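PDB 1W5T: ORC2 from Aeropyrum pernix, which binds DNA and ATP and takes part in regulating DNA replication, as an archaeal Cdc6/Orc-type AAA+ ATPase. Local coordinates for residues A[97-105]-A[153-164]; A[364-372]-A[382-390]. All blocks are in the same frame, centred on the assembly; numbering follows the deposited sequence.

Contact 1 of 2, residues A[97-105]-A[153-164]; sequences APNLYTILS and SPRIAAEDLYTL
N99 lies against R155 while its OD1 is gripped by T102, which donates its backbone N at 2.8 Å; the OG1 of T102 is also placed against OD1, at a length too short to trust. The first bond caps helix 100-111, with N99 as its N-cap residue. For it, the N99 side chain folds back between its own N and carbonyl carbon (chi1 42°), which leaves the other half of the amide beside R155. There ND2 lies 3.8 Å from R155 CZ, over one face of the guanidinium but displaced toward its rim, with the two planes 86° apart. With an alanine at N99, the first turn would probably lose its side-chain capping acceptor and the R155 guanidinium its amide neighbour, leaving that group freer to turn.

Next to this polar edge, the carbonyl of P98 faces the 153-156 turn: I156 CD1 approaches its O to 3.4 Å and R155 CB to 3.5 Å. I156 CD1 also meets I103 CD1 at 4.0 Å, the two side chains crossing at about a right angle, and M150 touches both. Alongside, L100 forks between two partners, CD2 against D160 CB at 3.6 Å and CD1 against L164 CD2 at 4.0 Å.

Within the AAA+ domain this joins helix 100-111, which follows edge strand 87-93, to helix 158-165, which comes after strand 139-145 and the short helix 148-151. The short helical segments run 25° from parallel with axes 12.0 Å apart, a gap spanned by leucines. No clear hydrogen bond crosses it, so cohesion probably rests mainly on van der Waals packing, while N99, T102 and T163 make side-chain bonds within their own segments.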
ATOM      1  N   ALA A  97       2.611  -5.258 -15.426  1.00 42.17           N
ATOM      2  CA  ALA A  97       3.841  -5.709 -16.108  1.00 41.69           C
ATOM      3  C   ALA A  97       4.362  -7.112 -15.707  1.00 41.29           C
ATOM      4  O   ALA A  97       5.133  -7.221 -14.762  1.00 41.21           O
ATOM      5  CB  ALA A  97       4.952  -4.670 -15.883  1.00 41.75           C
ATOM      6  N   PRO A  98       3.967  -8.165 -16.436  1.00 41.19           N
ATOM      7  CA  PRO A  98       4.460  -9.542 -16.187  1.00 40.66           C
ATOM      8  C   PRO A  98       5.978  -9.756 -16.074  1.00 39.71           C
ATOM      9  O   PRO A  98       6.376 -10.483 -15.172  1.00 40.80           O
ATOM     10  CB  PRO A  98       3.937 -10.341 -17.402  1.00 40.84           C
ATOM     11  CG  PRO A  98       3.480  -9.281 -18.391  1.00 41.27           C
ATOM     12  CD  PRO A  98       2.968  -8.143 -17.524  1.00 40.84           C
ATOM     13  N   ASN A  99       6.788  -9.161 -16.950  1.00 37.56           N
ATOM     14  CA  ASN A  99       8.222  -9.447 -17.008  1.00 35.05           C
ATOM     15  C   ASN A  99       9.076  -8.182 -16.890  1.00 33.72           C
ATOM     16  O   ASN A  99       8.561  -7.063 -16.989  1.00 33.67           O
ATOM     17  CB  ASN A  99       8.554 -10.148 -18.323  1.00 35.07           C
ATOM     18  CG  ASN A  99       7.822  -9.533 -19.500  1.00 36.06           C
ATOM     19  OD1 ASN A  99       7.689  -8.305 -19.586  1.00 34.00           O
ATOM     20  ND2 ASN A  99       7.311 -10.385 -20.407  1.00 37.39           N
ATOM     21  N   LEU A 100      10.381  -8.372 -16.682  1.00 31.68           N
ATOM     22  CA  LEU A 100      11.334  -7.284 -16.595  1.00 30.23           C
ATOM     23  C   LEU A 100      11.405  -6.527 -17.920  1.00 29.06           C
ATOM     24  O   LEU A 100      11.605  -5.301 -17.951  1.00 29.12           O
ATOM     25  CB  LEU A 100      12.722  -7.806 -16.204  1.00 30.17           C
ATOM     26  CG  LEU A 100      13.750  -6.779 -15.698  1.00 31.65           C
ATOM     27  CD1 LEU A 100      13.362  -6.154 -14.348  1.00 32.59           C
ATOM     28  CD2 LEU A 100      15.137  -7.402 -15.582  1.00 31.09           C
ATOM     29  N   TYR A 101      11.234  -7.257 -19.019  1.00 27.05           N
ATOM     30  CA  TYR A 101      11.235  -6.623 -20.320  1.00 24.83           C
ATOM     31  C   TYR A 101      10.133  -5.547 -20.372  1.00 23.59           C
ATOM     32  O   TYR A 101      10.361  -4.462 -20.902  1.00 22.61           O
ATOM     33  CB  TYR A 101      11.084  -7.647 -21.460  1.00 24.46           C
ATOM     34  CG  TYR A 101      10.861  -6.961 -22.800  1.00 23.85           C
ATOM     35  CD1 TYR A 101      11.927  -6.640 -23.637  1.00 22.15           C
ATOM     36  CD2 TYR A 101       9.567  -6.601 -23.211  1.00 21.46           C
ATOM     37  CE1 TYR A 101      11.691  -5.982 -24.864  1.00 24.22           C
ATOM     38  CE2 TYR A 101       9.337  -5.967 -24.402  1.00 22.90           C
ATOM     39  CZ  TYR A 101      10.386  -5.659 -25.222  1.00 25.12           C
ATOM     40  OH  TYR A 101      10.126  -5.018 -26.412  1.00 27.45           O
ATOM     41  N   THR A 102       8.955  -5.863 -19.835  1.00 22.27           N
ATOM     42  CA  THR A 102       7.838  -4.923 -19.860  1.00 22.29           C
ATOM     43  C   THR A 102       8.054  -3.757 -18.884  1.00 21.31           C
ATOM     44  O   THR A 102       7.842  -2.623 -19.255  1.00 21.48           O
ATOM     45  CB  THR A 102       6.466  -5.641 -19.602  1.00 22.78           C
ATOM     46  OG1 THR A 102       6.277  -6.680 -20.570  1.00 23.76           O
ATOM     47  CG2 THR A 102       5.278  -4.717 -19.877  1.00 22.27           C
ATOM     48  N   ILE A 103       8.499  -4.044 -17.666  1.00 20.59           N
ATOM     49  CA  ILE A 103       8.871  -3.001 -16.692  1.00 20.41           C
ATOM     50  C   ILE A 103       9.821  -1.958 -17.317  1.00 19.52           C
ATOM     51  O   ILE A 103       9.567  -0.740 -17.277  1.00 17.81           O
ATOM     52  CB  ILE A 103       9.437  -3.656 -15.379  1.00 20.83           C
ATOM     53  CG1 ILE A 103       8.286  -4.298 -14.588  1.00 20.99           C
ATOM     54  CG2 ILE A 103      10.183  -2.630 -14.497  1.00 20.52           C
ATOM     55  CD1 ILE A 103       8.653  -5.522 -13.774  1.00 21.98           C
ATOM     56  N   LEU A 104      10.866  -2.477 -17.969  1.00 19.02           N
ATOM     57  CA  LEU A 104      11.860  -1.658 -18.631  1.00 18.84           C
ATOM     58  C   LEU A 104      11.330  -0.808 -19.778  1.00 18.27           C
ATOM     59  O   LEU A 104      11.703   0.366 -19.927  1.00 17.80           O
ATOM     60  CB  LEU A 104      13.026  -2.508 -19.108  1.00 19.04           C
ATOM     61  CG  LEU A 104      13.928  -3.034 -18.008  1.00 21.21           C
ATOM     62  CD1 LEU A 104      15.071  -3.687 -18.728  1.00 25.88           C
ATOM     63  CD2 LEU A 104      14.434  -1.988 -17.055  1.00 19.98           C
ATOM     64  N   SER A 105      10.448  -1.359 -20.588  1.00 17.75           N
ATOM     65  CA  SER A 105      10.002  -0.550 -21.723  1.00 17.83           C
ATOM     66  C   SER A 105       9.037   0.525 -21.234  1.00 16.96           C
ATOM     67  O   SER A 105       8.973   1.627 -21.777  1.00 16.65           O
ATOM     68  CB  SER A 105       9.427  -1.419 -22.840  1.00 17.91           C
ATOM     69  OG  SER A 105       8.270  -2.090 -22.386  1.00 21.78           O
ATOM     70  N   SER A 153       6.243 -13.970  -9.035  1.00 41.04           N
ATOM     71  CA  SER A 153       6.116 -13.867 -10.476  1.00 41.94           C
ATOM     72  C   SER A 153       7.211 -14.777 -11.025  1.00 42.42           C
ATOM     73  O   SER A 153       8.398 -14.454 -10.911  1.00 42.12           O
ATOM     74  CB  SER A 153       6.363 -12.418 -10.910  1.00 42.29           C
ATOM     75  OG  SER A 153       5.758 -12.101 -12.160  1.00 42.85           O
ATOM     76  N   PRO A 154       6.834 -15.951 -11.537  1.00 42.77           N
ATOM     77  CA  PRO A 154       7.802 -16.853 -12.194  1.00 43.00           C
ATOM     78  C   PRO A 154       8.431 -16.234 -13.450  1.00 42.98           C
ATOM     79  O   PRO A 154       9.588 -16.548 -13.778  1.00 42.87           O
ATOM     80  CB  PRO A 154       6.964 -18.084 -12.545  1.00 43.15           C
ATOM     81  CG  PRO A 154       5.757 -18.010 -11.627  1.00 43.39           C
ATOM     82  CD  PRO A 154       5.480 -16.537 -11.483  1.00 43.22           C
ATOM     83  N   ARG A 155       7.691 -15.335 -14.101  1.00 42.70           N
ATOM     84  CA  ARG A 155       8.165 -14.602 -15.273  1.00 42.71           C
ATOM     85  C   ARG A 155       9.371 -13.680 -14.998  1.00 41.74           C
ATOM     86  O   ARG A 155      10.061 -13.269 -15.933  1.00 41.74           O
ATOM     87  CB  ARG A 155       7.007 -13.802 -15.884  1.00 43.51           C
ATOM     88  CG  ARG A 155       6.058 -14.622 -16.788  1.00 45.44           C
ATOM     89  CD  ARG A 155       5.957 -14.094 -18.238  1.00 48.78           C
ATOM     90  NE  ARG A 155       7.286 -13.848 -18.825  1.00 51.28           N
ATOM     91  CZ  ARG A 155       7.649 -14.111 -20.084  1.00 52.09           C
ATOM     92  NH1 ARG A 155       6.784 -14.636 -20.959  1.00 52.23           N
ATOM     93  NH2 ARG A 155       8.890 -13.833 -20.468  1.00 50.75           N
ATOM     94  N   ILE A 156       9.613 -13.349 -13.727  1.00 40.53           N
ATOM     95  CA  ILE A 156      10.777 -12.538 -13.329  1.00 39.06           C
ATOM     96  C   ILE A 156      11.695 -13.384 -12.464  1.00 38.60           C
ATOM     97  O   ILE A 156      11.261 -13.975 -11.476  1.00 38.55           O
ATOM     98  CB  ILE A 156      10.343 -11.227 -12.602  1.00 38.94           C
ATOM     99  CG1 ILE A 156       9.609 -10.300 -13.567  1.00 37.71           C
ATOM    100  CG2 ILE A 156      11.537 -10.516 -11.957  1.00 38.42           C
ATOM    101  CD1 ILE A 156       8.618  -9.400 -12.902  1.00 37.46           C
ATOM    102  N   ALA A 157      12.963 -13.445 -12.851  1.00 38.08           N
ATOM    103  CA  ALA A 157      13.949 -14.295 -12.186  1.00 37.79           C
ATOM    104  C   ALA A 157      14.815 -13.527 -11.191  1.00 37.87           C
ATOM    105  O   ALA A 157      15.228 -12.398 -11.458  1.00 37.81           O
ATOM    106  CB  ALA A 157      14.825 -14.963 -13.213  1.00 37.24           C
ATOM    107  N   ALA A 158      15.108 -14.177 -10.066  1.00 37.65           N
ATOM    108  CA  ALA A 158      15.910 -13.618  -8.996  1.00 37.85           C
ATOM    109  C   ALA A 158      17.111 -12.844  -9.548  1.00 37.88           C
ATOM    110  O   ALA A 158      17.378 -11.704  -9.175  1.00 37.09           O
ATOM    111  CB  ALA A 158      16.382 -14.737  -8.064  1.00 37.51           C
ATOM    112  N   GLU A 159      17.815 -13.497 -10.454  1.00 38.51           N
ATOM    113  CA  GLU A 159      19.041 -12.978 -11.042  1.00 39.53           C
ATOM    114  C   GLU A 159      18.812 -11.635 -11.747  1.00 38.57           C
ATOM    115  O   GLU A 159      19.675 -10.770 -11.709  1.00 38.33           O
ATOM    116  CB  GLU A 159      19.605 -14.017 -12.017  1.00 40.28           C
ATOM    117  CG  GLU A 159      18.524 -14.671 -12.875  1.00 44.31           C
ATOM    118  CD  GLU A 159      18.079 -16.043 -12.372  1.00 48.77           C
ATOM    119  OE1 GLU A 159      18.115 -16.986 -13.184  1.00 51.18           O
ATOM    120  OE2 GLU A 159      17.682 -16.193 -11.192  1.00 49.70           O
ATOM    121  N   ASP A 160      17.637 -11.474 -12.360  1.00 38.02           N
ATOM    122  CA  ASP A 160      17.226 -10.226 -13.024  1.00 37.51           C
ATOM    123  C   ASP A 160      17.020  -9.042 -12.079  1.00 36.37           C
ATOM    124  O   ASP A 160      17.537  -7.958 -12.329  1.00 35.78           O
ATOM    125  CB  ASP A 160      15.942 -10.454 -13.803  1.00 37.92           C
ATOM    126  CG  ASP A 160      16.146 -11.344 -14.998  1.00 39.50           C
ATOM    127  OD1 ASP A 160      17.298 -11.394 -15.514  1.00 38.30           O
ATOM    128  OD2 ASP A 160      15.198 -12.010 -15.474  1.00 39.65           O
ATOM    129  N   LEU A 161      16.241  -9.259 -11.023  1.00 34.96           N
ATOM    130  CA  LEU A 161      16.011  -8.254 -10.001  1.00 34.01           C
ATOM    131  C   LEU A 161      17.365  -7.817  -9.475  1.00 33.16           C
ATOM    132  O   LEU A 161      17.624  -6.644  -9.186  1.00 31.47           O
ATOM    133  CB  LEU A 161      15.195  -8.844  -8.855  1.00 33.64           C
ATOM    134  CG  LEU A 161      13.692  -9.038  -9.025  1.00 34.18           C
ATOM    135  CD1 LEU A 161      13.092  -9.575  -7.732  1.00 32.85           C
ATOM    136  CD2 LEU A 161      13.012  -7.750  -9.447  1.00 32.72           C
ATOM    137  N   TYR A 162      18.234  -8.805  -9.375  1.00 33.02           N
ATOM    138  CA  TYR A 162      19.579  -8.607  -8.894  1.00 33.34           C
ATOM    139  C   TYR A 162      20.320  -7.602  -9.753  1.00 32.22           C
ATOM    140  O   TYR A 162      20.893  -6.665  -9.216  1.00 32.89           O
ATOM    141  CB  TYR A 162      20.294  -9.938  -8.911  1.00 34.26           C
ATOM    142  CG  TYR A 162      21.522  -9.980  -8.088  1.00 39.09           C
ATOM    143  CD1 TYR A 162      22.677  -9.284  -8.482  1.00 42.91           C
ATOM    144  CD2 TYR A 162      21.558 -10.734  -6.922  1.00 44.09           C
ATOM    145  CE1 TYR A 162      23.822  -9.333  -7.736  1.00 46.11           C
ATOM    146  CE2 TYR A 162      22.713 -10.790  -6.158  1.00 47.06           C
ATOM    147  CZ  TYR A 162      23.840 -10.080  -6.576  1.00 48.45           C
ATOM    148  OH  TYR A 162      25.014 -10.107  -5.848  1.00 53.68           O
ATOM    149  N   THR A 163      20.307  -7.785 -11.070  1.00 30.91           N
ATOM    150  CA  THR A 163      21.022  -6.877 -11.956  1.00 30.35           C
ATOM    151  C   THR A 163      20.359  -5.490 -11.973  1.00 28.42           C
ATOM    152  O   THR A 163      21.052  -4.470 -11.887  1.00 27.57           O
ATOM    153  CB  THR A 163      21.226  -7.455 -13.405  1.00 30.68           C
ATOM    154  OG1 THR A 163      19.961  -7.621 -14.053  1.00 34.32           O
ATOM    155  CG2 THR A 163      21.751  -8.884 -13.355  1.00 31.48           C
ATOM    156  N   LEU A 164      19.028  -5.477 -12.047  1.00 26.90           N
ATOM    157  CA  LEU A 164      18.236  -4.242 -11.959  1.00 25.76           C
ATOM    158  C   LEU A 164      18.574  -3.421 -10.721  1.00 25.31           C
ATOM    159  O   LEU A 164      18.859  -2.239 -10.821  1.00 24.62           O
ATOM    160  CB  LEU A 164      16.727  -4.536 -11.983  1.00 25.31           C
ATOM    161  CG  LEU A 164      15.837  -3.298 -11.803  1.00 24.53           C
ATOM    162  CD1 LEU A 164      15.902  -2.371 -13.016  1.00 21.90           C
ATOM    163  CD2 LEU A 164      14.391  -3.658 -11.458  1.00 21.89           C
TER

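Contact 2 of 2, residues A[364-372]-A[382-390]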
ATOM      1  N   SER A 364      -0.538 -12.706  12.337  1.00 24.82           N
ATOM      2  CA  SER A 364       0.484 -12.041  11.541  1.00 24.53           C
ATOM      3  C   SER A 364      -0.084 -11.459  10.261  1.00 24.35           C
ATOM      4  O   SER A 364       0.526 -10.559   9.666  1.00 25.00           O
ATOM      5  CB  SER A 364       1.634 -12.984  11.234  1.00 24.33           C
ATOM      6  OG  SER A 364       1.247 -13.910  10.287  1.00 22.51           O
ATOM      7  N   LEU A 365      -1.259 -11.938   9.850  1.00 23.55           N
ATOM      8  CA  LEU A 365      -1.893 -11.409   8.643  1.00 22.88           C
ATOM      9  C   LEU A 365      -2.720 -10.197   9.017  1.00 22.71           C
ATOM     10  O   LEU A 365      -3.370  -9.606   8.155  1.00 21.80           O
ATOM     11  CB  LEU A 365      -2.773 -12.436   7.916  1.00 21.73           C
ATOM     12  CG  LEU A 365      -2.150 -13.534   7.033  1.00 22.85           C
ATOM     13  CD1 LEU A 365      -3.176 -14.645   6.720  1.00 20.91           C
ATOM     14  CD2 LEU A 365      -1.534 -13.003   5.726  1.00 21.45           C
ATOM     15  N   GLY A 366      -2.692  -9.859  10.307  1.00 22.55           N
ATOM     16  CA  GLY A 366      -3.444  -8.748  10.845  1.00 23.41           C
ATOM     17  C   GLY A 366      -4.941  -8.945  10.893  1.00 23.74           C
ATOM     18  O   GLY A 366      -5.684  -7.989  11.096  1.00 24.27           O
ATOM     19  N   LEU A 367      -5.391 -10.172  10.684  1.00 23.52           N
ATOM     20  CA  LEU A 367      -6.828 -10.457  10.644  1.00 24.25           C
ATOM     21  C   LEU A 367      -7.427 -10.523  12.046  1.00 24.64           C
ATOM     22  O   LEU A 367      -8.602 -10.246  12.236  1.00 24.00           O
ATOM     23  CB  LEU A 367      -7.126 -11.766   9.905  1.00 23.39           C
ATOM     24  CG  LEU A 367      -6.925 -11.720   8.398  1.00 23.32           C
ATOM     25  CD1 LEU A 367      -7.005 -13.116   7.796  1.00 20.39           C
ATOM     26  CD2 LEU A 367      -7.952 -10.763   7.774  1.00 24.62           C
ATOM     27  N   VAL A 368      -6.601 -10.914  13.014  1.00 25.85           N
ATOM     28  CA  VAL A 368      -7.056 -11.096  14.372  1.00 26.61           C
ATOM     29  C   VAL A 368      -6.036 -10.486  15.314  1.00 28.15           C
ATOM     30  O   VAL A 368      -4.836 -10.618  15.094  1.00 28.45           O
ATOM     31  CB  VAL A 368      -7.389 -12.615  14.701  1.00 26.85           C
ATOM     32  CG1 VAL A 368      -7.823 -13.380  13.484  1.00 25.43           C
ATOM     33  CG2 VAL A 368      -6.259 -13.349  15.382  1.00 24.94           C
ATOM     34  N   ASP A 369      -6.497  -9.777  16.340  1.00 29.80           N
ATOM     35  CA  ASP A 369      -5.562  -9.377  17.409  1.00 31.36           C
ATOM     36  C   ASP A 369      -5.560 -10.418  18.534  1.00 32.15           C
ATOM     37  O   ASP A 369      -6.585 -11.038  18.853  1.00 31.35           O
ATOM     38  CB  ASP A 369      -5.807  -7.966  17.981  1.00 31.06           C
ATOM     39  CG  ASP A 369      -6.261  -6.957  16.932  1.00 31.94           C
ATOM     40  OD1 ASP A 369      -5.484  -6.621  16.011  1.00 31.85           O
ATOM     41  OD2 ASP A 369      -7.379  -6.417  16.981  1.00 33.10           O
ATOM     42  N   ALA A 370      -4.373 -10.594  19.100  1.00 33.66           N
ATOM     43  CA  ALA A 370      -4.122 -11.487  20.221  1.00 35.50           C
ATOM     44  C   ALA A 370      -3.527 -10.680  21.377  1.00 37.42           C
ATOM     45  O   ALA A 370      -2.658  -9.825  21.167  1.00 38.17           O
ATOM     46  CB  ALA A 370      -3.174 -12.591  19.811  1.00 34.74           C
ATOM     47  N   LYS A 371      -4.035 -10.928  22.582  1.00 39.13           N
ATOM     48  CA  LYS A 371      -3.568 -10.276  23.805  1.00 41.00           C
ATOM     49  C   LYS A 371      -3.685 -11.287  24.972  1.00 42.41           C
ATOM     50  O   LYS A 371      -4.669 -12.039  25.048  1.00 42.20           O
ATOM     51  CB  LYS A 371      -4.349  -8.975  24.068  1.00 40.82           C
ATOM     52  CG  LYS A 371      -5.214  -8.963  25.319  1.00 41.08           C
ATOM     53  CD  LYS A 371      -6.433  -8.067  25.171  1.00 43.54           C
ATOM     54  CE  LYS A 371      -6.380  -6.864  26.131  1.00 46.53           C
ATOM     55  NZ  LYS A 371      -7.567  -5.945  26.013  1.00 47.61           N
ATOM     56  N   PRO A 372      -2.689 -11.330  25.861  1.00 43.85           N
ATOM     57  CA  PRO A 372      -2.788 -12.175  27.065  1.00 45.25           C
ATOM     58  C   PRO A 372      -3.665 -11.532  28.140  1.00 46.12           C
ATOM     59  O   PRO A 372      -3.807 -10.318  28.128  1.00 46.41           O
ATOM     60  CB  PRO A 372      -1.348 -12.278  27.557  1.00 45.03           C
ATOM     61  CG  PRO A 372      -0.525 -11.460  26.586  1.00 45.33           C
ATOM     62  CD  PRO A 372      -1.435 -10.562  25.825  1.00 43.77           C
ATOM     63  N   THR A 382      -4.933 -16.525  26.448  1.00 38.41           N
ATOM     64  CA  THR A 382      -4.842 -15.585  25.329  1.00 36.15           C
ATOM     65  C   THR A 382      -6.242 -15.189  24.907  1.00 34.75           C
ATOM     66  O   THR A 382      -7.151 -16.033  24.837  1.00 34.84           O
ATOM     67  CB  THR A 382      -4.024 -16.158  24.106  1.00 36.32           C
ATOM     68  OG1 THR A 382      -2.665 -16.408  24.476  1.00 37.64           O
ATOM     69  CG2 THR A 382      -3.833 -15.108  23.027  1.00 35.03           C
ATOM     70  N   LEU A 383      -6.414 -13.904  24.631  1.00 32.71           N
ATOM     71  CA  LEU A 383      -7.673 -13.386  24.114  1.00 31.32           C
ATOM     72  C   LEU A 383      -7.475 -13.067  22.641  1.00 29.90           C
ATOM     73  O   LEU A 383      -6.386 -12.666  22.247  1.00 29.48           O
ATOM     74  CB  LEU A 383      -8.131 -12.153  24.919  1.00 31.65           C
ATOM     75  CG  LEU A 383      -8.215 -12.283  26.467  1.00 32.19           C
ATOM     76  CD1 LEU A 383      -8.830 -11.014  27.097  1.00 34.06           C
ATOM     77  CD2 LEU A 383      -9.024 -13.505  26.906  1.00 32.66           C
ATOM     78  N   PHE A 384      -8.514 -13.282  21.831  1.00 28.52           N
ATOM     79  CA  PHE A 384      -8.446 -13.072  20.394  1.00 27.15           C
ATOM     80  C   PHE A 384      -9.657 -12.316  19.959  1.00 27.37           C
ATOM     81  O   PHE A 384     -10.745 -12.533  20.510  1.00 28.47           O
ATOM     82  CB  PHE A 384      -8.447 -14.396  19.654  1.00 26.07           C
ATOM     83  CG  PHE A 384      -7.239 -15.238  19.887  1.00 24.03           C
ATOM     84  CD1 PHE A 384      -7.287 -16.330  20.760  1.00 22.70           C
ATOM     85  CD2 PHE A 384      -6.068 -14.987  19.206  1.00 22.32           C
ATOM     86  CE1 PHE A 384      -6.162 -17.129  20.975  1.00 21.66           C
ATOM     87  CE2 PHE A 384      -4.932 -15.783  19.405  1.00 21.27           C
ATOM     88  CZ  PHE A 384      -4.988 -16.858  20.290  1.00 22.49           C
ATOM     89  N   ARG A 385      -9.496 -11.434  18.982  1.00 26.70           N
ATOM     90  CA  ARG A 385     -10.636 -10.747  18.374  1.00 26.51           C
ATOM     91  C   ARG A 385     -10.448 -10.557  16.857  1.00 25.78           C
ATOM     92  O   ARG A 385      -9.343 -10.554  16.349  1.00 25.31           O
ATOM     93  CB  ARG A 385     -10.885  -9.407  19.083  1.00 26.73           C
ATOM     94  CG  ARG A 385     -10.287  -8.151  18.384  1.00 28.02           C
ATOM     95  CD  ARG A 385     -10.457  -6.837  19.126  1.00 28.35           C
ATOM     96  NE  ARG A 385      -9.216  -6.061  19.140  1.00 30.92           N
ATOM     97  CZ  ARG A 385      -9.064  -4.867  19.727  1.00 31.29           C
ATOM     98  NH1 ARG A 385     -10.079  -4.276  20.350  1.00 29.03           N
ATOM     99  NH2 ARG A 385      -7.883  -4.268  19.694  1.00 30.28           N
ATOM    100  N   LEU A 386     -11.531 -10.423  16.124  1.00 25.91           N
ATOM    101  CA  LEU A 386     -11.419  -9.929  14.766  1.00 26.15           C
ATOM    102  C   LEU A 386     -10.867  -8.515  14.806  1.00 26.73           C
ATOM    103  O   LEU A 386     -11.204  -7.732  15.702  1.00 26.90           O
ATOM    104  CB  LEU A 386     -12.774  -9.939  14.068  1.00 25.67           C
ATOM    105  CG  LEU A 386     -12.616 -10.012  12.551  1.00 24.24           C
ATOM    106  CD1 LEU A 386     -12.024 -11.402  12.221  1.00 24.40           C
ATOM    107  CD2 LEU A 386     -13.936  -9.794  11.883  1.00 21.34           C
ATOM    108  N   ALA A 387     -10.003  -8.191  13.855  1.00 28.03           N
ATOM    109  CA  ALA A 387      -9.551  -6.807  13.658  1.00 29.69           C
ATOM    110  C   ALA A 387     -10.788  -5.906  13.580  1.00 30.66           C
ATOM    111  O   ALA A 387     -11.668  -6.134  12.763  1.00 30.43           O
ATOM    112  CB  ALA A 387      -8.729  -6.709  12.387  1.00 29.32           C
ATOM    113  N   PRO A 388     -10.900  -4.940  14.475  1.00 32.17           N
ATOM    114  CA  PRO A 388     -12.126  -4.108  14.553  1.00 33.86           C
ATOM    115  C   PRO A 388     -12.591  -3.479  13.212  1.00 34.91           C
ATOM    116  O   PRO A 388     -13.798  -3.281  13.019  1.00 35.98           O
ATOM    117  CB  PRO A 388     -11.767  -3.042  15.592  1.00 33.89           C
ATOM    118  CG  PRO A 388     -10.742  -3.749  16.477  1.00 34.52           C
ATOM    119  CD  PRO A 388      -9.897  -4.587  15.499  1.00 32.64           C
ATOM    120  N   HIS A 389     -11.662  -3.234  12.291  1.00 35.50           N
ATOM    121  CA  HIS A 389     -11.980  -2.572  11.032  1.00 36.21           C
ATOM    122  C   HIS A 389     -12.639  -3.493   9.996  1.00 36.95           C
ATOM    123  O   HIS A 389     -13.234  -3.022   9.008  1.00 37.25           O
ATOM    124  CB  HIS A 389     -10.721  -1.924  10.448  1.00 35.66           C
ATOM    125  CG  HIS A 389      -9.733  -2.905   9.913  1.00 33.62           C
ATOM    126  ND1 HIS A 389      -9.005  -3.745  10.725  1.00 31.89           N
ATOM    127  CD2 HIS A 389      -9.358  -3.189   8.644  1.00 33.41           C
ATOM    128  CE1 HIS A 389      -8.225  -4.505   9.981  1.00 30.47           C
ATOM    129  NE2 HIS A 389      -8.415  -4.186   8.714  1.00 31.41           N
ATOM    130  N   LEU A 390     -12.545  -4.796  10.240  1.00 37.42           N
ATOM    131  CA  LEU A 390     -13.116  -5.822   9.364  1.00 37.87           C
ATOM    132  C   LEU A 390     -14.600  -5.939   9.546  1.00 38.42           C
ATOM    133  O   LEU A 390     -15.062  -6.087  10.671  1.00 39.03           O
ATOM    134  CB  LEU A 390     -12.512  -7.193   9.681  1.00 37.48           C
ATOM    135  CG  LEU A 390     -10.999  -7.256   9.544  1.00 36.52           C
ATOM    136  CD1 LEU A 390     -10.475  -8.691   9.744  1.00 34.51           C
ATOM    137  CD2 LEU A 390     -10.658  -6.657   8.178  1.00 34.77           C
TER
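A salt bridge joins D369 to R385 across the beta hairpin that forms the wing of the C-terminal winged-helix domain. R385 NE donates to D369 OD2 at 2.9 Å, meeting the carboxylate on its anti side; the arginine chain bends at chi3 (135°) to bring NE there, and the carboxylate and guanidinium planes stand 76° apart. P388 backs the pair: its CD lies 3.4 Å from D369 OD2, and its CG sits over one face of the guanidinium toward the rim. R385 NH1 also has a long, weak ion pair with E326.

Beneath these side chains the strands 368-372 and 382-386 run antiparallel. D369 and R385 form one hydrogen-bonded pair, each backbone N donating to the other's O; K371 and L383 form the next, in which L383 N approaches K371 O at 2.6 Å. The side chains of both pairs share one face, where W327 touches K371, L383 and R385. Strand 382-386 is the middle one of the three-stranded sheet, bonding to 328-329 along its other edge.

On the reverse face A370 CB packs 3.7 Å from F384 CE2, and T382 CG2 covers part of a face of the same ring. F384 in turn touches L359 of helix 352-364; at the base of the hairpin V368 and L386 touch L314 of helix 308-322, so the buried end of the wing packs on the helices. Past the strand ends, A387 N donates to L367 O at 3.0 Å, nearly straight at 168° but from above the carbonyl plane. Beside that bond L367 CD2 and L390 CD1 meet at 3.8 Å, their side chains crossing at about a right angle.

In the fold
The two contacts belong to different domains, contact 1 to the AAA+ ATPase and contact 2 to the winged helix, and share no element; their nearest atoms are about 17 Å apart. Both are partly buried. Contact 1 sets side chains of two helices and their leading turns against each other, with a buried apolar interior and a polar rim. Contact 2 is held chiefly by backbone hydrogen bonds between paired strands, with a D369-R385 salt bridge on one face and F384 buried against helix 352-364 on the other. Contact 1 lies away from the annotated sites, whereas the H389 side chain of contact 2 comes within about 11 Å of the bound nucleotide analogue.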